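Local coordinates for glutamine aminotransferase class-II domain protein (Ruegeria pomeroyi, PDB 3MDN) that probably acts as a glutamine amidotransferase of the class II type, taking ammonia from glutamine with an Ntn-hydrolase fold, at residues G118-E121 with A122-K125; T137-K140 with G141-S145. All coordinates share one frame; numbering follows the deposited sequence.

Interactions 1 and 2 follow one another along the chain, each leading into a helix, and their centres lie about 13 Å apart on the same side of the chain's centre. They touch through Phe-120 and Arg-124: Arg-124 CD packs 3.5 Å from Ser-142 O, and Phe-120 CE2 sits 3.6 Å from Asp-144 N. Within the chain, Arg-124 and Arg-139 share Asp-128, weakly for the former and by a salt bridge for the latter. Both contacts also reach the second subunit: Arg-124 NH1 donates to the backbone O of Arg-139 of the second subunit. The N-terminal cysteine expected to be the nucleophile in this family belongs to neither region.

Interaction 1: G118-E121 with A122-K125; sequences GGFE and AFRK
Phe-123 N gives a hydrogen to Phe-120 O at 2.8 Å, a fairly straight bond (N-H...O 161°). One residue earlier Ala-122 N does the same to Gly-119 O, also at 2.8 Å, so two overlapping beta turns wind the chain round. Gly-119 itself has a positive phi, a backbone shape that a residue without a side chain adopts most easily. Phe-123 turns its ring back over this bend: with chi1 at 59° CG lies between the backbone N and carbonyl carbon, and Phe-120 CA sits over a ring face, 4.0 Å from the centroid, in a CH-pi contact. The edge of the Phe-120 ring points at the Phe-123 face in an offset edge-to-face pair, planes 75° apart. Gly-118 O meets the Phe-123 ring at its edge, 3.6 Å from CE1. Arg-124 runs past Phe-120, its CD 3.8 Å from CE2. Its NE reaches Glu-121 OE2 at 3.3 Å, a long, bent salt bridge on the syn side of the carboxylate, tilted out of both planes although the two groups lie nearly coplanar. Both polar ends go on to the second subunit, Glu-121 to Thr-137 and Arg-124 to the backbone O of Arg-139. Phe-123 also packs on Leu-175 and His-179 of helix 161-179. The whole is a turn that leaves strand 116-117 and enters helix 124-129, with Phe-123 at the N-cap position.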
loop_
_atom_site.group_PDB
_atom_site.type_symbol
_atom_site.label_atom_id
_atom_site.label_comp_id
_atom_site.label_asym_id
_atom_site.label_seq_id
_atom_site.Cartn_x
_atom_site.Cartn_y
_atom_site.Cartn_z
ATOM N N GLY D 118 12.818 10.063 25.633
ATOM C CA GLY D 118 14.136 9.440 25.532
ATOM C C GLY D 118 14.213 8.025 26.105
ATOM O O GLY D 118 13.823 7.806 27.243
ATOM N N GLY D 119 14.710 7.084 25.303
ATOM C CA GLY D 119 14.953 5.705 25.721
ATOM C C GLY D 119 13.673 4.894 25.820
ATOM O O GLY D 119 13.663 3.812 26.400
ATOM N N PHE D 120 12.596 5.420 25.241
ATOM C CA PHE D 120 11.260 4.850 25.403
ATOM C C PHE D 120 11.242 3.327 25.254
ATOM O O PHE D 120 10.655 2.612 26.078
ATOM C CB PHE D 120 10.312 5.505 24.409
ATOM C CG PHE D 120 8.893 5.005 24.493
ATOM C CD1 PHE D 120 8.061 5.405 25.536
ATOM C CD2 PHE D 120 8.378 4.177 23.498
ATOM C CE1 PHE D 120 6.763 4.980 25.590
ATOM C CE2 PHE D 120 7.056 3.746 23.548
ATOM C CZ PHE D 120 6.258 4.128 24.601
ATOM N N GLU D 121 11.902 2.815 24.218
ATOM C CA GLU D 121 11.840 1.366 23.979
ATOM C C GLU D 121 12.323 0.546 25.167
ATOM O O GLU D 121 11.863 -0.562 25.368
ATOM C CB GLU D 121 12.546 0.955 22.690
ATOM C CG GLU D 121 11.624 1.026 21.489
ATOM C CD GLU D 121 10.547 -0.083 21.479
ATOM O OE1 GLU D 121 10.899 -1.291 21.549
ATOM O OE2 GLU D 121 9.340 0.264 21.393
ATOM N N ALA D 122 13.196 1.119 25.991
ATOM C CA ALA D 122 13.680 0.396 27.165
ATOM C C ALA D 122 12.619 0.292 28.282
ATOM O O ALA D 122 12.795 -0.482 29.225
ATOM C CB ALA D 122 14.970 1.001 27.690
ATOM N N PHE D 123 11.522 1.036 28.179
ATOM C CA PHE D 123 10.481 0.923 29.209
ATOM C C PHE D 123 9.061 0.885 28.660
ATOM O O PHE D 123 8.113 1.269 29.348
ATOM C CB PHE D 123 10.633 2.019 30.289
ATOM C CG PHE D 123 10.557 3.446 29.761
ATOM C CD1 PHE D 123 11.709 4.139 29.411
ATOM C CD2 PHE D 123 9.335 4.102 29.665
ATOM C CE1 PHE D 123 11.637 5.449 28.951
ATOM C CE2 PHE D 123 9.254 5.388 29.229
ATOM C CZ PHE D 123 10.408 6.077 28.865
ATOM N N ARG D 124 8.910 0.433 27.414
ATOM C CA ARG D 124 7.602 0.526 26.776
ATOM C C ARG D 124 6.537 -0.163 27.616
ATOM O O ARG D 124 5.425 0.344 27.738
ATOM C CB ARG D 124 7.582 -0.030 25.348
ATOM C CG ARG D 124 6.154 -0.064 24.779
ATOM C CD ARG D 124 6.109 0.094 23.278
ATOM N NE ARG D 124 6.602 -1.097 22.631
ATOM C CZ ARG D 124 5.846 -2.138 22.298
ATOM N NH1 ARG D 124 6.421 -3.166 21.730
ATOM N NH2 ARG D 124 4.536 -2.148 22.537
ATOM N N LYS D 125 6.887 -1.303 28.201
ATOM C CA LYS D 125 5.933 -2.077 28.996
ATOM C C LYS D 125 5.308 -1.246 30.121
ATOM O O LYS D 125 4.078 -1.197 30.235
ATOM C CB LYS D 125 6.583 -3.344 29.550
ATOM C CG LYS D 125 5.628 -4.240 30.308
ATOM C CD LYS D 125 6.239 -5.614 30.545
ATOM C CE LYS D 125 5.265 -6.528 31.241
ATOM N NZ LYS D 125 5.963 -7.731 31.679
#

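Interaction 2: T137-K140 with G141-S145; sequences TYRK and GSTDS
Arg-139 reaches Gly-141 and Thr-143 because its chain starts out with CG opposite the backbone N (chi1 172°), bends once at chi2 (53°) and then runs on extended, laying the guanidinium alongside the backbone that follows. Gly-141 O comes over one face of that group, offset toward the rim, 3.1 Å from CZ; it is contact without a hydrogen bond, since the N-H groups point past it. Thr-143 O instead lies near the edge, tilted from the guanidinium plane. NH1 donates to it at 2.9 Å, sitting in the carbonyl plane on a lone pair, although the bond is bent (137°), and NH2 adds a weak second bond at 3.3 Å. The acceptor belongs to the N-cap residue of helix 144-154: Thr-143 OG1 takes the backbone N of Glu-146, the usual way a threonine closes a helix start. Glu-146 in turn pairs with Arg-139 NH1 and accepts the backbone N of Lys-140 and Gly-141, while Asp-128 pairs with NE, so two carboxylates probably balance the buried positive charge. With an alanine at Arg-139, Glu-146 would probably lose its salt bridge, Asp-128 would keep just the weak pair to Arg-124 among the partners described, and Thr-143 O would lack its side-chain donor. Lys-140 bends at its own chi2 and folds back, where NZ makes a weak bond to Thr-137 O at 3.3 Å. Ser-142 OG has a weak bond to Lys-140 NZ of the second subunit.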
loop_
_atom_site.group_PDB
_atom_site.type_symbol
_atom_site.label_atom_id
_atom_site.label_comp_id
_atom_site.label_asym_id
_atom_site.label_seq_id
_atom_site.Cartn_x
_atom_site.Cartn_y
_atom_site.Cartn_z
ATOM N N THR D 137 -7.947 -0.244 24.989
ATOM C CA THR D 137 -8.434 -0.709 23.716
ATOM C C THR D 137 -7.984 0.170 22.509
ATOM O O THR D 137 -7.886 -0.317 21.395
ATOM C CB THR D 137 -9.969 -0.823 23.749
ATOM O OG1 THR D 137 -10.423 -1.360 22.516
ATOM C CG2 THR D 137 -10.612 0.565 23.967
ATOM N N TYR D 138 -7.737 1.455 22.733
ATOM C CA TYR D 138 -7.238 2.340 21.681
ATOM C C TYR D 138 -5.720 2.193 21.410
ATOM O O TYR D 138 -5.188 2.851 20.517
ATOM C CB TYR D 138 -7.560 3.805 22.023
ATOM C CG TYR D 138 -9.043 4.038 22.223
ATOM C CD1 TYR D 138 -9.571 4.271 23.483
ATOM C CD2 TYR D 138 -9.929 3.987 21.143
ATOM C CE1 TYR D 138 -10.951 4.467 23.661
ATOM C CE2 TYR D 138 -11.299 4.176 21.317
ATOM C CZ TYR D 138 -11.800 4.429 22.572
ATOM O OH TYR D 138 -13.161 4.599 22.754
ATOM N N ARG D 139 -5.019 1.369 22.188
ATOM C CA ARG D 139 -3.575 1.241 22.014
ATOM C C ARG D 139 -3.340 0.241 20.879
ATOM O O ARG D 139 -3.491 -0.944 21.077
ATOM C CB ARG D 139 -2.895 0.828 23.335
ATOM C CG ARG D 139 -1.380 0.473 23.280
ATOM C CD ARG D 139 -0.541 1.561 22.647
ATOM N NE ARG D 139 0.867 1.441 23.019
ATOM C CZ ARG D 139 1.857 2.138 22.475
ATOM N NH1 ARG D 139 1.616 2.998 21.480
ATOM N NH2 ARG D 139 3.103 1.958 22.907
ATOM N N LYS D 140 -3.021 0.749 19.681
ATOM C CA LYS D 140 -2.951 -0.107 18.465
ATOM C C LYS D 140 -1.536 -0.326 17.953
ATOM O O LYS D 140 -1.280 -1.285 17.273
ATOM C CB LYS D 140 -3.814 0.476 17.336
ATOM C CG LYS D 140 -5.300 0.590 17.684
ATOM C CD LYS D 140 -5.813 -0.793 18.069
ATOM C CE LYS D 140 -7.329 -0.825 18.099
ATOM N NZ LYS D 140 -7.817 -2.132 18.617
ATOM N N GLY D 141 -0.616 0.574 18.267
ATOM C CA GLY D 141 0.762 0.408 17.804
ATOM C C GLY D 141 1.732 0.462 18.965
ATOM O O GLY D 141 1.385 0.122 20.109
ATOM N N SER D 142 2.953 0.896 18.685
ATOM C CA SER D 142 3.970 0.841 19.699
ATOM C C SER D 142 4.702 2.166 19.900
ATOM O O SER D 142 5.752 2.185 20.535
ATOM C CB SER D 142 4.950 -0.305 19.420
ATOM O OG SER D 142 5.808 0.017 18.343
ATOM N N THR D 143 4.161 3.276 19.403
ATOM C CA THR D 143 4.853 4.554 19.595
ATOM C C THR D 143 4.665 5.224 20.967
ATOM O O THR D 143 3.667 4.988 21.679
ATOM C CB THR D 143 4.491 5.621 18.513
ATOM O OG1 THR D 143 3.151 6.113 18.717
ATOM C CG2 THR D 143 4.699 5.078 17.109
ATOM N N ASP D 144 5.607 6.107 21.290
ATOM C CA ASP D 144 5.507 6.977 22.469
ATOM C C ASP D 144 4.445 8.031 22.305
ATOM O O ASP D 144 3.780 8.386 23.258
ATOM C CB ASP D 144 6.838 7.613 22.824
ATOM C CG ASP D 144 7.516 8.311 21.632
ATOM O OD1 ASP D 144 6.861 8.615 20.612
ATOM O OD2 ASP D 144 8.736 8.578 21.726
ATOM N N SER D 145 4.280 8.525 21.084
ATOM C CA SER D 145 3.235 9.504 20.799
ATOM C C SER D 145 1.861 8.986 21.180
ATOM O O SER D 145 1.060 9.719 21.747
ATOM C CB SER D 145 3.238 9.856 19.312
ATOM O OG SER D 145 4.499 10.386 18.949
#